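Local coordinates for protein 336aa long hypothetical dTDP-glucose 4,6-dehydratase (Pyrococcus horikoshii, PDB 2HUN) that binds NAD in a Rossmann-type fold and probably acts as a dTDP-glucose 4,6-dehydratase, a lyase working on nucleotide-activated sugar, at residues 85-88 and 89-92. Numbering follows the deposited sequence.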
loop_
_atom_site.group_PDB
_atom_site.type_symbol
_atom_site.label_atom_id
_atom_site.label_comp_id
_atom_site.label_asym_id
_atom_site.label_seq_id
_atom_site.Cartn_x
_atom_site.Cartn_y
_atom_site.Cartn_z
ATOM N N GLU A 85 -8.989 -11.850 2.354
ATOM C CA GLU A 85 -10.127 -11.679 3.263
ATOM C C GLU A 85 -10.773 -10.418 2.685
ATOM O O GLU A 85 -10.098 -9.387 2.548
ATOM C CB GLU A 85 -9.645 -11.410 4.686
ATOM C CG GLU A 85 -9.190 -12.651 5.454
ATOM C CD GLU A 85 -10.351 -13.570 5.827
ATOM O OE1 GLU A 85 -11.503 -13.091 5.912
ATOM O OE2 GLU A 85 -10.111 -14.772 6.052
ATOM N N SER A 86 -12.057 -10.478 2.347
ATOM C CA SER A 86 -12.692 -9.322 1.704
ATOM C C SER A 86 -13.988 -8.771 2.277
ATOM O O SER A 86 -14.683 -8.007 1.608
ATOM C CB SER A 86 -12.939 -9.649 0.232
ATOM O OG SER A 86 -13.809 -10.763 0.119
ATOM N N HIS A 87 -14.312 -9.140 3.507
ATOM C CA HIS A 87 -15.549 -8.671 4.118
ATOM C C HIS A 87 -15.342 -7.328 4.813
ATOM O O HIS A 87 -14.853 -7.277 5.938
ATOM C CB HIS A 87 -16.033 -9.705 5.132
ATOM C CG HIS A 87 -17.423 -9.471 5.613
ATOM N ND1 HIS A 87 -17.748 -8.458 6.496
ATOM C CD2 HIS A 87 -18.571 -10.134 5.369
ATOM C CE1 HIS A 87 -19.040 -8.522 6.772
ATOM N NE2 HIS A 87 -19.562 -9.533 6.103
ATOM N N VAL A 88 -15.742 -6.245 4.145
ATOM C CA VAL A 88 -15.574 -4.900 4.679
ATOM C C VAL A 88 -15.918 -4.738 6.161
ATOM O O VAL A 88 -15.036 -4.447 6.960
ATOM C CB VAL A 88 -16.379 -3.873 3.855
ATOM C CG1 VAL A 88 -16.147 -2.475 4.406
ATOM C CG2 VAL A 88 -15.947 -3.934 2.398
ATOM N N ASP A 89 -17.183 -4.921 6.539
ATOM C CA ASP A 89 -17.560 -4.754 7.942
ATOM C C ASP A 89 -16.690 -5.585 8.872
ATOM O O ASP A 89 -16.367 -5.156 9.979
ATOM C CB ASP A 89 -19.036 -5.099 8.161
ATOM C CG ASP A 89 -19.961 -4.079 7.539
ATOM O OD1 ASP A 89 -19.600 -2.884 7.530
ATOM O OD2 ASP A 89 -21.049 -4.466 7.071
ATOM N N ARG A 90 -16.316 -6.777 8.425
ATOM C CA ARG A 90 -15.455 -7.631 9.229
ATOM C C ARG A 90 -14.058 -7.007 9.349
ATOM O O ARG A 90 -13.381 -7.191 10.363
ATOM C CB ARG A 90 -15.364 -9.029 8.607
ATOM C CG ARG A 90 -16.440 -9.995 9.103
ATOM C CD ARG A 90 -16.581 -11.222 8.210
ATOM N NE ARG A 90 -15.321 -11.881 7.910
ATOM C CZ ARG A 90 -14.757 -12.770 8.715
ATOM N NH1 ARG A 90 -15.357 -13.092 9.853
ATOM N NH2 ARG A 90 -13.600 -13.332 8.386
ATOM N N SER A 91 -13.635 -6.261 8.324
ATOM C CA SER A 91 -12.308 -5.630 8.349
ATOM C C SER A 91 -12.281 -4.453 9.320
ATOM O O SER A 91 -11.241 -4.127 9.883
ATOM C CB SER A 91 -11.883 -5.174 6.937
ATOM O OG SER A 91 -12.577 -4.018 6.493
ATOM N N ILE A 92 -13.435 -3.826 9.530
ATOM C CA ILE A 92 -13.527 -2.698 10.449
ATOM C C ILE A 92 -13.502 -3.180 11.902
ATOM O O ILE A 92 -12.946 -2.514 12.771
ATOM C CB ILE A 92 -14.813 -1.882 10.194
ATOM C CG1 ILE A 92 -14.767 -1.302 8.778
ATOM C CG2 ILE A 92 -14.956 -0.765 11.236
ATOM C CD1 ILE A 92 -16.019 -0.581 8.352
#
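H87 meets R90 twice, once through the edge of its imidazole and once through a face, the first of these a worked case of a side chain capping a helix start. CG stands anti to the backbone N (chi1 -168°), which carries ND1 to R90 N, the acceptor 2.9 Å from an amide lying near the ring plane. R90 CD sits over one ring face in a CH-pi contact, 3.5 Å from the centroid. This is an N-cap by histidine, opening helix 88-93 just beyond strand 78-81 of the Rossmann fold, where S86 of the intervening loop touches NAD. Were the imidazole cut back to an alanine here, R90 N would probably lose its capping acceptor and the R90 chain the ring face it lies against. The close-packed side is the buried one, around S91, against which P150 and Y151 of helix 150-168 pack. S91 OG bonds V88 O at 2.5 Å, on a lone pair in the carbonyl plane, and the same oxygen accepts from I92 N. D89, by contrast, is exposed, and V88 CG1 meets I92 CD1 only loosely, at 4.4 Å. Buried E85 receives R90 NH2 in a long salt bridge, OE1 lying 3.3 Å away in the guanidinium plane but met from above the carboxylate, while E85 OE2 pairs with K37.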